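Peptidyl-prolyl cis-trans isomerase (Hirschia baltica, PDB 5EX2) probably catalyses the cis-trans isomerisation of peptide bonds preceding proline, as a cyclophilin-type folding helper that also binds magnesium. Local coordinates at residues 15-20 / 260-265; 39-44 / 50-55; 63-68 / 169-174; 77-80 / 86-89; 188-193 / 230-235. All coordinates share one frame; numbering follows the deposited sequence. Where two conformers were deposited one is given.

Contact 1 (15-20 / 260-265); sequences ENWRSV and PSVVFV
W17 and the P260–V262 run face each other across a three-stranded antiparallel sheet, in which strands 17-19 and 261-264 are the two outer members and strand 229-233 runs between them. The outer backbones therefore never pair directly: the CA atoms of W17 and S261 are 8.7 Å apart, and one large indole bridges the gap. With CG set anti to the carbonyl carbon (chi1 -64°), the six-membered ring of W17 extends over the middle strand, and its far corner does the touching. CZ3 of W17 comes to 3.6 Å from P260 O, an oblique approach that is van der Waals contact with a carbonyl and no hydrogen bond. Beside it, W17 CH2 meets the pyrrolidine at P260 CB, 4.3 Å away. The same CZ3 reaches V262 CG2 at 4.3 Å, again obliquely, while S261 CA lies near the ring plane, at its edge. The indole thus rests against the start of the far strand and the proline before it, a light contact that buries little surface. Y5 adds an edge-to-face ring contact with W17 and also touches P260 and V262. Backbone hydrogen bonds between R18 and V232 on one hand, and between V262 and W231 on the other, tie both outer strands to strand 229-233. Helix 238-247 packs alongside, with M239 against W17 and with F240 and F243 against P260.

Contact 2 (39-44 / 50-55); sequences LAPEIA and QIRKVV
L39, the last residue of strand 33-39, and I51, well inside helix 45-57, have CA atoms 8.7 Å apart, and between them the chain makes a tight turn: 41-43 take helical backbone angles, A40 O accepts both I43 N (3.0 Å) and A44 N (3.1 Å), and A44 is the N-cap of the helix. The L39 side chain points at the helix and forks over two of its residues. Its CD2 branch meets I51 CG2 at 4.2 Å; CG1 of I51 lies beside the backbone N (chi1 -65°), which leaves CG2 anti to that N and turned to the leucine. Its CD1 branch meets the arginine next door at a slant, 3.9 Å from R52 NE and as close to R52 CG. Extended from CG to NE, the R52 chain runs back over the leucine toward the turn, where its NH2 comes to 4.3 Å from P41 CG. L39 CD1 and P41 CG both approach the guanidinium obliquely. Two bonds to the residues just before strand 25-30 hold that group: R52 NE donates to D23 O and R52 NH2 to N24 OD1. M218 touches both L39 and R52, and W188 touches both L39 and I51, so barrel strands line the same cluster. A helix laid over an open end of an eight-stranded antiparallel barrel, plugging it with aliphatic side chains, is the hallmark of the cyclophilin fold.

Contact 3 (63-68 / 169-174); sequences TKFHRV and DQFFLM
Q170 OE1 takes a hydrogen bond from Q75 NE2, and the imidazole edge of H66 closes in on the same oxygen, with H66 CE1 3.1 Å away. Ring and amide planes stand 69° apart, and OE1 lies near the plane of the ring. A chi1 of 67°, which places CG of H66 between its backbone N and carbonyl carbon, swings the imidazole toward the glutamine. The setting is the cyclophilin β-barrel: strands 63-69 and 171-174 flank strand 73-76, and F65, H66 and R67 form the Phe-His-Arg run of the family signature. H66 and R67 both face Q75 in a classic β bulge, and R67 NH1 binds Q75 OE1, so this one glutamine ties down both sides of the contact. F65, by contrast, joins a buried apolar cluster. There F171 also meets the ring of F28, while L213 of strand 212-218 touches both F65 and F171. The side chains of F65 and L173 cross at about a right angle, with F65 CE1 3.9 Å from L173 CD1. That same corner of the F65 ring approaches F171 obliquely, leaving F65 CE1 3.8 Å from F171 CE2.

Contact 4 (77-80 / 86-89); sequences GDIA and EPDL
I79 points its CB at P87, and that atom already lies 4.1 Å from P87 CG. From there the side chain forks. The CG2 methyl, anti to the backbone N while CG1 sits beside that N (chi1 -68°), settles against the pyrrolidine, 3.8 Å from P87 CB and equally near P87 CG. The other branch goes out through CG1 to its tip, where I79 CD1 comes to 4.3 Å from L89 CD2. One isoleucine thus spans the proline and the leucine two residues on. A80 meets the same proline at another atom: its CB is 3.9 Å from P87 CD. The same methyl meets E86, the residue before the proline, with A80 CB 3.6 Å from E86 OE2. The E86 chain starts away from A80 and bends at chi2 (-62°), which brings its carboxylate back over the methyl. At the backbone, the CA atoms of A80 and E86 are 4.8 Å apart, as the chain doubles back after helix 79-83. This is a surface patch, with only I79 buried among the residues that touch. On its inner side, V54 of helix 45-57 packs against both I79 and L89, Q50 of that helix touches L89, and D169 OD2, just before strand 171-174, accepts a hydrogen bond from I79 N.

Contact 5 (188-193 / 230-235); sequences WGRMLE and AWVMRN
R190 near the end of barrel strand 187-191 and L192 just after it form a buried interface with A230 and V232 of strand 229-233, the middle strand of the separate three-stranded sheet. A230 and V232 turn their side chains toward the barrel, whereas W231 between them points away, the usual alternation of a β strand. L192 sits at the corner where the chain leaves the barrel strand, and its two methyls divide the work. L192 CD1 packs on A230 CB at 3.9 Å, and L192 CD2 on V232 CG2 at 3.8 Å, the leucine crossing the valine at about a right angle. R190 and V232 approach from opposite directions, and the valine meets the guanidinium at its edge, near its plane: R190 NH2 is 3.6 Å from V232 CG1. The arginine chain leaves the backbone extended and bends at chi3 (75°), so that L192 CD2 stands 3.2 Å above one face of the R190 guanidinium, offset toward its rim. Both terminal nitrogens have partners: NH2 bonds to S261 OG and NH1 to Q258 OE1. Those bonds would hold the flat group steady between leucine and valine. E38 of strand 33-39 touches both L192 and V232, and S261 of strand 261-264 touches both as well. A classic β bulge at L192 and E193, both facing Y36, marks the corner. The result is a sheet-on-barrel interface: three strands, drawn from before and after the eight of the cyclophilin barrel, cover the barrel wall through aliphatic side chains around one hydrogen-bonded arginine.

How the contacts relate
From the N terminus, strand 17-19 opens contact 1, which closes only at strand 261-264 and so encloses all the others. Contact 2 is the first closure inside it, as short as contact 4, joining the end of strand 33-39 to helix 45-57. Contact 3 then spans from strand 63-69 to strand 171-174 and holds contact 4, a local return after helix 79-83, within its span. Contact 5 follows in series, running from barrel strand 187-191 to strand 229-233. No two cross. Contacts 1 and 5 share the three-stranded sheet. W188 touches residues of contacts 2 and 3, while V54 links the helix of contact 2 to contact 4.

Contact 1 (15-20 / 260-265)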
# COMPACT_ATOMS: atom_id res chain seq x y z
N GLU A 15 -1.10 -6.75 -21.42
CA GLU A 15 -1.71 -5.46 -21.69
C GLU A 15 -2.60 -5.02 -20.53
O GLU A 15 -2.79 -3.82 -20.30
CB GLU A 15 -2.54 -5.52 -22.98
CG GLU A 15 -1.72 -5.77 -24.25
CD GLU A 15 -1.30 -7.24 -24.46
OE1 GLU A 15 -1.81 -8.15 -23.75
OE2 GLU A 15 -0.46 -7.49 -25.35
N ASN A 16 -3.12 -5.99 -19.77
CA ASN A 16 -4.04 -5.69 -18.70
C ASN A 16 -3.52 -6.02 -17.32
O ASN A 16 -4.13 -5.64 -16.34
CB ASN A 16 -5.36 -6.40 -18.93
CG ASN A 16 -6.18 -5.72 -19.98
OD1 ASN A 16 -6.55 -4.56 -19.83
ND2 ASN A 16 -6.45 -6.41 -21.07
N TRP A 17 -2.39 -6.72 -17.24
CA TRP A 17 -1.87 -7.18 -15.96
C TRP A 17 -0.37 -6.93 -15.84
O TRP A 17 0.43 -7.28 -16.71
CB TRP A 17 -2.16 -8.67 -15.77
CG TRP A 17 -3.61 -8.94 -15.69
CD1 TRP A 17 -4.42 -9.32 -16.72
CD2 TRP A 17 -4.45 -8.80 -14.54
NE1 TRP A 17 -5.71 -9.45 -16.28
CE2 TRP A 17 -5.76 -9.13 -14.94
CE3 TRP A 17 -4.22 -8.43 -13.21
CZ2 TRP A 17 -6.83 -9.12 -14.06
CZ3 TRP A 17 -5.30 -8.42 -12.34
CH2 TRP A 17 -6.58 -8.77 -12.76
N ARG A 18 -0.02 -6.34 -14.71
CA ARG A 18 1.36 -6.01 -14.36
C ARG A 18 1.87 -7.00 -13.33
O ARG A 18 1.25 -7.18 -12.28
CB ARG A 18 1.43 -4.58 -13.81
CG ARG A 18 2.81 -4.17 -13.30
CD ARG A 18 2.81 -2.74 -12.72
NE ARG A 18 1.92 -2.59 -11.57
CZ ARG A 18 2.23 -2.97 -10.34
NH1 ARG A 18 3.41 -3.53 -10.09
NH2 ARG A 18 1.36 -2.79 -9.36
N SER A 19 2.99 -7.63 -13.62
CA SER A 19 3.60 -8.58 -12.70
C SER A 19 4.31 -7.81 -11.59
O SER A 19 5.12 -6.93 -11.86
CB SER A 19 4.57 -9.47 -13.47
OG SER A 19 5.24 -10.34 -12.58
N VAL A 20 4.03 -8.17 -10.34
CA VAL A 20 4.65 -7.51 -9.20
C VAL A 20 6.05 -8.06 -9.00
O VAL A 20 6.26 -9.27 -8.96
CB VAL A 20 3.80 -7.70 -7.92
CG1 VAL A 20 4.51 -7.17 -6.68
CG2 VAL A 20 2.44 -7.01 -8.08
N PRO A 260 -8.11 -4.11 -9.22
CA PRO A 260 -8.09 -5.57 -9.14
C PRO A 260 -6.69 -6.12 -9.11
O PRO A 260 -5.84 -5.79 -9.93
CB PRO A 260 -8.84 -5.98 -10.41
CG PRO A 260 -9.85 -4.89 -10.58
CD PRO A 260 -9.08 -3.64 -10.22
N SER A 261 -6.46 -7.02 -8.15
CA SER A 261 -5.15 -7.62 -7.93
C SER A 261 -5.34 -9.08 -7.56
O SER A 261 -6.36 -9.45 -6.98
CB SER A 261 -4.40 -6.88 -6.81
OG SER A 261 -4.35 -5.48 -7.08
N VAL A 262 -4.37 -9.90 -7.89
CA VAL A 262 -4.45 -11.33 -7.62
C VAL A 262 -3.09 -11.86 -7.21
O VAL A 262 -2.07 -11.44 -7.73
CB VAL A 262 -4.95 -12.12 -8.85
CG1 VAL A 262 -6.39 -11.76 -9.15
CG2 VAL A 262 -4.08 -11.83 -10.06
N VAL A 263 -3.10 -12.78 -6.26
CA VAL A 263 -1.90 -13.43 -5.79
C VAL A 263 -2.10 -14.94 -5.94
O VAL A 263 -3.11 -15.48 -5.49
CB VAL A 263 -1.58 -13.09 -4.33
CG1 VAL A 263 -0.29 -13.78 -3.89
CG2 VAL A 263 -1.47 -11.57 -4.13
N PHE A 264 -1.17 -15.59 -6.61
CA PHE A 264 -1.23 -17.03 -6.85
C PHE A 264 -0.10 -17.69 -6.11
O PHE A 264 1.06 -17.37 -6.32
CB PHE A 264 -1.13 -17.34 -8.34
CG PHE A 264 -2.20 -16.71 -9.17
CD1 PHE A 264 -3.49 -17.19 -9.12
CD2 PHE A 264 -1.91 -15.64 -10.01
CE1 PHE A 264 -4.49 -16.62 -9.91
CE2 PHE A 264 -2.89 -15.06 -10.80
CZ PHE A 264 -4.18 -15.55 -10.75
N VAL A 265 -0.42 -18.63 -5.24
CA VAL A 265 0.62 -19.31 -4.50
C VAL A 265 1.05 -20.53 -5.27
O VAL A 265 0.34 -21.01 -6.16
CB VAL A 265 0.19 -19.71 -3.07
CG1 VAL A 265 -0.07 -18.46 -2.24
CG2 VAL A 265 -1.01 -20.64 -3.10

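Contact 2 (39-44 / 50-55)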
# COMPACT_ATOMS: atom_id res chain seq x y z
N LEU A 39 5.00 -3.01 -2.05
CA LEU A 39 5.74 -1.81 -1.72
C LEU A 39 5.72 -0.83 -2.89
O LEU A 39 5.70 -1.24 -4.06
CB LEU A 39 7.19 -2.15 -1.39
CG LEU A 39 7.35 -3.19 -0.30
CD1 LEU A 39 8.82 -3.60 -0.16
CD2 LEU A 39 6.78 -2.66 1.02
N ALA A 40 5.76 0.46 -2.58
CA ALA A 40 5.69 1.52 -3.58
C ALA A 40 6.93 2.40 -3.54
O ALA A 40 6.90 3.49 -2.95
CB ALA A 40 4.45 2.35 -3.35
N PRO A 41 8.03 1.96 -4.16
CA PRO A 41 9.30 2.69 -4.02
C PRO A 41 9.27 4.08 -4.62
O PRO A 41 10.01 4.95 -4.15
CB PRO A 41 10.31 1.82 -4.78
CG PRO A 41 9.67 0.53 -5.03
CD PRO A 41 8.19 0.67 -4.86
N GLU A 42 8.44 4.31 -5.62
CA GLU A 42 8.39 5.61 -6.26
C GLU A 42 7.65 6.62 -5.37
O GLU A 42 7.80 7.83 -5.53
CB GLU A 42 7.73 5.48 -7.64
CG GLU A 42 8.53 4.55 -8.57
CD GLU A 42 7.94 4.42 -9.96
OE1 GLU A 42 7.04 3.57 -10.14
OE2 GLU A 42 8.38 5.15 -10.88
N ILE A 43 6.89 6.13 -4.40
CA ILE A 43 6.08 6.97 -3.53
C ILE A 43 6.81 7.29 -2.22
O ILE A 43 6.78 8.43 -1.75
CB ILE A 43 4.72 6.29 -3.25
CG1 ILE A 43 3.94 6.15 -4.57
CG2 ILE A 43 3.93 7.07 -2.21
CD1 ILE A 43 2.66 5.36 -4.46
N ALA A 44 7.47 6.30 -1.65
CA ALA A 44 8.18 6.47 -0.39
C ALA A 44 9.44 5.62 -0.37
O ALA A 44 9.49 4.59 0.29
CB ALA A 44 7.26 6.13 0.77
N GLN A 50 13.35 0.81 4.37
CA GLN A 50 13.21 0.51 5.80
C GLN A 50 12.42 -0.76 6.04
O GLN A 50 12.80 -1.61 6.84
CB GLN A 50 12.56 1.68 6.52
CG GLN A 50 12.38 1.51 8.02
CD GLN A 50 13.61 1.84 8.83
OE1 GLN A 50 14.69 2.08 8.29
NE2 GLN A 50 13.45 1.89 10.15
N ILE A 51 11.29 -0.91 5.35
CA ILE A 51 10.45 -2.09 5.57
C ILE A 51 11.20 -3.35 5.15
O ILE A 51 11.19 -4.33 5.88
CB ILE A 51 9.12 -1.97 4.81
CG1 ILE A 51 8.28 -0.81 5.39
CG2 ILE A 51 8.35 -3.28 4.86
CD1 ILE A 51 7.95 -0.89 6.88
N ARG A 52 11.86 -3.34 4.00
CA ARG A 52 12.65 -4.51 3.62
C ARG A 52 13.68 -4.86 4.69
O ARG A 52 13.85 -6.03 5.05
CB ARG A 52 13.38 -4.28 2.30
CG ARG A 52 12.49 -4.15 1.09
CD ARG A 52 13.27 -4.41 -0.18
NE ARG A 52 12.50 -3.99 -1.35
CZ ARG A 52 12.66 -2.83 -1.97
NH1 ARG A 52 13.58 -1.96 -1.58
NH2 ARG A 52 11.90 -2.55 -3.01
N LYS A 53 14.37 -3.85 5.18
CA LYS A 53 15.38 -4.03 6.21
C LYS A 53 14.78 -4.65 7.46
O LYS A 53 15.31 -5.62 7.99
CB LYS A 53 16.02 -2.68 6.51
CG LYS A 53 17.05 -2.68 7.62
CD LYS A 53 17.58 -1.26 7.85
CE LYS A 53 18.55 -1.21 9.03
NZ LYS A 53 19.88 -1.80 8.69
N VAL A 54 13.68 -4.09 7.96
CA VAL A 54 13.10 -4.60 9.20
C VAL A 54 12.57 -6.03 9.01
O VAL A 54 12.78 -6.91 9.84
CB VAL A 54 11.99 -3.66 9.73
CG1 VAL A 54 11.34 -4.22 10.98
CG2 VAL A 54 12.57 -2.29 10.02
N VAL A 55 11.91 -6.28 7.89
CA VAL A 55 11.42 -7.62 7.60
C VAL A 55 12.57 -8.61 7.68
O VAL A 55 12.46 -9.66 8.32
CB VAL A 55 10.73 -7.68 6.20
CG1 VAL A 55 10.49 -9.13 5.76
CG2 VAL A 55 9.42 -6.93 6.22

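Contact 3 (63-68 / 169-174)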
# COMPACT_ATOMS: atom_id res chain seq x y z
N THR A 63 5.09 -9.60 16.63
CA THR A 63 4.61 -8.30 17.08
C THR A 63 3.08 -8.25 17.04
O THR A 63 2.43 -8.84 16.18
CB THR A 63 5.18 -7.14 16.24
OG1 THR A 63 4.92 -7.36 14.86
CG2 THR A 63 6.69 -6.99 16.47
N LYS A 64 2.51 -7.53 17.99
CA LYS A 64 1.07 -7.51 18.15
C LYS A 64 0.43 -6.48 17.23
O LYS A 64 1.08 -5.53 16.80
CB LYS A 64 0.70 -7.16 19.59
CG LYS A 64 1.31 -8.06 20.63
CD LYS A 64 0.85 -9.49 20.50
CE LYS A 64 1.36 -10.33 21.68
NZ LYS A 64 0.88 -9.82 22.99
N PHE A 65 -0.85 -6.65 16.96
CA PHE A 65 -1.66 -5.54 16.44
C PHE A 65 -2.27 -4.89 17.66
O PHE A 65 -3.38 -5.22 18.09
CB PHE A 65 -2.69 -6.04 15.45
CG PHE A 65 -2.09 -6.42 14.16
CD1 PHE A 65 -1.77 -5.44 13.23
CD2 PHE A 65 -1.78 -7.73 13.87
CE1 PHE A 65 -1.17 -5.77 12.04
CE2 PHE A 65 -1.18 -8.06 12.68
CZ PHE A 65 -0.88 -7.08 11.76
N HIS A 66 -1.51 -3.97 18.24
CA HIS A 66 -1.80 -3.46 19.57
C HIS A 66 -2.74 -2.26 19.59
O HIS A 66 -3.20 -1.87 20.65
CB HIS A 66 -0.50 -3.08 20.27
CG HIS A 66 0.19 -1.92 19.65
ND1 HIS A 66 1.04 -2.04 18.57
CD2 HIS A 66 0.11 -0.59 19.92
CE1 HIS A 66 1.47 -0.84 18.21
NE2 HIS A 66 0.92 0.06 19.01
N ARG A 67 -3.01 -1.66 18.44
CA ARG A 67 -3.93 -0.53 18.37
C ARG A 67 -4.76 -0.65 17.12
O ARG A 67 -4.28 -0.42 16.02
CB ARG A 67 -3.15 0.80 18.38
CG ARG A 67 -4.01 2.06 18.23
CD ARG A 67 -3.12 3.27 17.96
NE ARG A 67 -3.86 4.47 17.59
CZ ARG A 67 -3.65 5.19 16.48
NH1 ARG A 67 -2.72 4.84 15.60
NH2 ARG A 67 -4.38 6.27 16.24
N VAL A 68 -6.02 -1.04 17.30
CA VAL A 68 -6.91 -1.34 16.19
C VAL A 68 -8.21 -0.61 16.42
O VAL A 68 -8.85 -0.78 17.46
CB VAL A 68 -7.16 -2.86 16.08
CG1 VAL A 68 -8.08 -3.17 14.93
CG2 VAL A 68 -5.85 -3.60 15.92
N ASP A 169 9.42 1.46 12.99
CA ASP A 169 8.98 0.07 12.79
C ASP A 169 7.47 -0.08 12.73
O ASP A 169 6.94 -0.83 11.93
CB ASP A 169 9.55 -0.84 13.88
CG ASP A 169 9.33 -0.32 15.29
OD1 ASP A 169 8.83 0.81 15.49
OD2 ASP A 169 9.69 -1.08 16.21
N GLN A 170 6.75 0.67 13.56
CA GLN A 170 5.31 0.53 13.62
C GLN A 170 4.66 1.00 12.34
O GLN A 170 5.03 2.04 11.79
CB GLN A 170 4.73 1.29 14.81
CG GLN A 170 5.20 0.73 16.13
CD GLN A 170 4.55 1.40 17.30
OE1 GLN A 170 3.33 1.47 17.39
NE2 GLN A 170 5.37 1.88 18.23
N PHE A 171 3.66 0.25 11.90
CA PHE A 171 2.97 0.50 10.64
C PHE A 171 1.48 0.41 10.87
O PHE A 171 1.03 -0.13 11.90
CB PHE A 171 3.37 -0.52 9.59
CG PHE A 171 3.05 -1.91 10.00
CD1 PHE A 171 3.96 -2.66 10.72
CD2 PHE A 171 1.81 -2.44 9.72
CE1 PHE A 171 3.63 -3.94 11.14
CE2 PHE A 171 1.47 -3.71 10.15
CZ PHE A 171 2.39 -4.46 10.86
N PHE A 172 0.67 0.95 9.98
CA PHE A 172 -0.73 0.64 10.09
C PHE A 172 -1.33 0.26 8.75
O PHE A 172 -0.94 0.74 7.67
CB PHE A 172 -1.51 1.76 10.77
CG PHE A 172 -1.31 3.10 10.20
CD1 PHE A 172 -0.21 3.86 10.55
CD2 PHE A 172 -2.25 3.64 9.36
CE1 PHE A 172 -0.05 5.13 10.06
CE2 PHE A 172 -2.10 4.91 8.86
CZ PHE A 172 -0.99 5.65 9.21
N LEU A 173 -2.28 -0.64 8.87
CA LEU A 173 -3.05 -1.19 7.76
C LEU A 173 -4.37 -0.45 7.69
O LEU A 173 -5.15 -0.48 8.65
CB LEU A 173 -3.31 -2.68 7.97
CG LEU A 173 -2.09 -3.54 8.27
CD1 LEU A 173 -2.53 -4.98 8.50
CD2 LEU A 173 -1.06 -3.48 7.14
N MET A 174 -4.61 0.25 6.59
CA MET A 174 -5.83 1.05 6.49
C MET A 174 -7.05 0.18 6.27
O MET A 174 -7.14 -0.55 5.30
CB MET A 174 -5.73 2.08 5.37
CG MET A 174 -4.64 3.10 5.54
SD MET A 174 -4.69 3.95 7.12
CE MET A 174 -6.38 4.48 7.18

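Contact 4 (77-80 / 86-89)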
# COMPACT_ATOMS: atom_id res chain seq x y z
N GLY A 77 3.62 -3.73 14.62
CA GLY A 77 5.02 -3.50 14.39
C GLY A 77 5.83 -2.86 15.50
O GLY A 77 6.93 -2.38 15.24
N ASP A 78 5.34 -2.88 16.73
CA ASP A 78 6.10 -2.34 17.85
C ASP A 78 7.05 -3.41 18.33
O ASP A 78 6.72 -4.21 19.21
CB ASP A 78 5.16 -1.88 18.96
CG ASP A 78 5.90 -1.18 20.09
OD1 ASP A 78 7.14 -1.03 20.01
OD2 ASP A 78 5.22 -0.80 21.06
N ILE A 79 8.23 -3.43 17.73
CA ILE A 79 9.19 -4.50 17.98
C ILE A 79 9.63 -4.52 19.43
O ILE A 79 9.71 -5.59 20.04
CB ILE A 79 10.41 -4.34 17.04
CG1 ILE A 79 9.98 -4.61 15.61
CG2 ILE A 79 11.56 -5.26 17.47
CD1 ILE A 79 11.01 -4.27 14.59
N ALA A 80 9.89 -3.36 20.02
CA ALA A 80 10.39 -3.33 21.39
C ALA A 80 9.44 -4.02 22.36
O ALA A 80 9.88 -4.70 23.29
CB ALA A 80 10.63 -1.90 21.82
N GLU A 86 14.93 -2.56 23.21
CA GLU A 86 14.85 -1.65 22.09
C GLU A 86 15.63 -2.28 20.94
O GLU A 86 16.78 -2.70 21.13
CB GLU A 86 15.40 -0.28 22.45
CG GLU A 86 14.54 0.46 23.47
CD GLU A 86 13.14 0.74 22.94
OE1 GLU A 86 12.99 0.95 21.72
OE2 GLU A 86 12.19 0.74 23.75
N PRO A 87 15.03 -2.34 19.75
CA PRO A 87 15.78 -2.94 18.66
C PRO A 87 16.87 -2.02 18.15
O PRO A 87 16.80 -0.80 18.31
CB PRO A 87 14.73 -3.17 17.59
CG PRO A 87 13.71 -2.11 17.83
CD PRO A 87 13.68 -1.94 19.33
N ASP A 88 17.87 -2.62 17.53
CA ASP A 88 18.89 -1.87 16.82
C ASP A 88 18.33 -1.36 15.49
O ASP A 88 18.48 -2.01 14.44
CB ASP A 88 20.12 -2.73 16.59
CG ASP A 88 21.20 -2.02 15.83
OD1 ASP A 88 21.12 -0.77 15.69
OD2 ASP A 88 22.14 -2.69 15.36
N LEU A 89 17.67 -0.22 15.52
CA LEU A 89 16.93 0.25 14.36
C LEU A 89 16.78 1.76 14.44
O LEU A 89 16.41 2.29 15.49
CB LEU A 89 15.56 -0.43 14.32
CG LEU A 89 14.69 -0.15 13.11
CD1 LEU A 89 15.38 -0.62 11.83
CD2 LEU A 89 13.37 -0.87 13.31

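Contact 5 (188-193 / 230-235)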
# COMPACT_ATOMS: atom_id res chain seq x y z
N TRP A 188 3.31 3.80 2.14
CA TRP A 188 4.42 3.13 1.46
C TRP A 188 4.06 1.83 0.78
O TRP A 188 4.90 1.26 0.10
CB TRP A 188 5.55 2.85 2.44
CG TRP A 188 5.20 2.10 3.72
CD1 TRP A 188 5.00 2.66 4.96
CD2 TRP A 188 5.08 0.68 3.91
NE1 TRP A 188 4.74 1.68 5.88
CE2 TRP A 188 4.78 0.46 5.27
CE3 TRP A 188 5.18 -0.43 3.06
CZ2 TRP A 188 4.61 -0.82 5.80
CZ3 TRP A 188 4.98 -1.70 3.60
CH2 TRP A 188 4.70 -1.88 4.94
N GLY A 189 2.83 1.37 0.94
CA GLY A 189 2.44 0.13 0.30
C GLY A 189 0.94 -0.03 0.24
O GLY A 189 0.19 0.84 0.66
N ARG A 190 0.52 -1.15 -0.32
CA ARG A 190 -0.87 -1.45 -0.51
C ARG A 190 -1.13 -2.94 -0.36
O ARG A 190 -0.35 -3.72 -0.87
CB ARG A 190 -1.31 -0.96 -1.88
CG ARG A 190 -2.75 -1.11 -2.12
CD ARG A 190 -3.12 -0.57 -3.46
NE ARG A 190 -2.73 -1.41 -4.58
CZ ARG A 190 -3.43 -2.45 -5.01
NH1 ARG A 190 -4.52 -2.83 -4.36
NH2 ARG A 190 -3.04 -3.11 -6.09
N MET A 191 -2.23 -3.30 0.29
CA MET A 191 -2.61 -4.71 0.46
C MET A 191 -3.27 -5.22 -0.81
O MET A 191 -4.43 -4.91 -1.08
CB MET A 191 -3.56 -4.86 1.65
CG MET A 191 -2.92 -4.45 2.97
SD MET A 191 -3.98 -4.64 4.40
CE MET A 191 -4.75 -3.04 4.49
N LEU A 192 -2.52 -5.98 -1.59
CA LEU A 192 -3.04 -6.61 -2.79
C LEU A 192 -4.15 -7.59 -2.46
O LEU A 192 -5.17 -7.67 -3.15
CB LEU A 192 -1.92 -7.34 -3.53
CG LEU A 192 -0.72 -6.51 -3.94
CD1 LEU A 192 0.19 -7.34 -4.83
CD2 LEU A 192 -1.14 -5.24 -4.67
N GLU A 193 -3.92 -8.35 -1.40
CA GLU A 193 -4.88 -9.28 -0.85
C GLU A 193 -4.73 -9.15 0.64
O GLU A 193 -3.63 -8.90 1.14
CB GLU A 193 -4.64 -10.72 -1.32
CG GLU A 193 -5.23 -11.02 -2.69
CD GLU A 193 -5.13 -12.49 -3.10
OE1 GLU A 193 -4.81 -13.35 -2.24
OE2 GLU A 193 -5.37 -12.79 -4.29
N ALA A 230 2.23 -12.42 -7.97
CA ALA A 230 1.16 -11.43 -7.89
C ALA A 230 1.09 -10.58 -9.15
O ALA A 230 2.11 -10.28 -9.78
CB ALA A 230 1.36 -10.54 -6.66
N TRP A 231 -0.13 -10.22 -9.50
CA TRP A 231 -0.37 -9.33 -10.63
C TRP A 231 -1.36 -8.29 -10.19
O TRP A 231 -2.24 -8.56 -9.37
CB TRP A 231 -0.91 -10.09 -11.86
CG TRP A 231 0.11 -10.81 -12.70
CD1 TRP A 231 0.75 -10.35 -13.83
CD2 TRP A 231 0.57 -12.15 -12.51
NE1 TRP A 231 1.58 -11.32 -14.34
CE2 TRP A 231 1.49 -12.43 -13.55
CE3 TRP A 231 0.30 -13.13 -11.56
CZ2 TRP A 231 2.14 -13.66 -13.66
CZ3 TRP A 231 0.94 -14.34 -11.67
CH2 TRP A 231 1.86 -14.60 -12.71
N VAL A 232 -1.22 -7.10 -10.76
CA VAL A 232 -2.10 -5.97 -10.50
C VAL A 232 -2.60 -5.49 -11.84
O VAL A 232 -1.81 -5.34 -12.77
CB VAL A 232 -1.38 -4.84 -9.74
CG1 VAL A 232 -2.28 -3.63 -9.55
CG2 VAL A 232 -0.87 -5.35 -8.42
N MET A 233 -3.89 -5.28 -11.94
CA MET A 233 -4.47 -4.80 -13.19
C MET A 233 -3.83 -3.45 -13.57
O MET A 233 -3.54 -2.61 -12.73
CB MET A 233 -5.99 -4.67 -13.06
CG MET A 233 -6.70 -4.20 -14.35
SD MET A 233 -8.47 -4.28 -14.22
CE MET A 233 -8.77 -6.05 -14.32
N ARG A 234 -3.57 -3.29 -14.86
CA ARG A 234 -3.00 -2.07 -15.40
C ARG A 234 -4.08 -1.01 -15.53
O ARG A 234 -5.09 -1.21 -16.20
CB ARG A 234 -2.34 -2.33 -16.76
CG ARG A 234 -1.04 -3.10 -16.64
CD ARG A 234 -0.26 -3.19 -17.95
NE ARG A 234 0.97 -3.97 -17.78
CZ ARG A 234 2.10 -3.53 -17.22
NH1 ARG A 234 2.19 -2.29 -16.74
NH2 ARG A 234 3.15 -4.33 -17.13
N ASN A 235 -3.89 0.12 -14.84
CA ASN A 235 -4.91 1.14 -14.80
C ASN A 235 -5.11 1.76 -16.16
O ASN A 235 -6.20 2.23 -16.44
CB ASN A 235 -4.55 2.20 -13.77
CG ASN A 235 -4.38 1.62 -12.36
OD1 ASN A 235 -3.28 1.64 -11.81
ND2 ASN A 235 -5.46 1.13 -11.77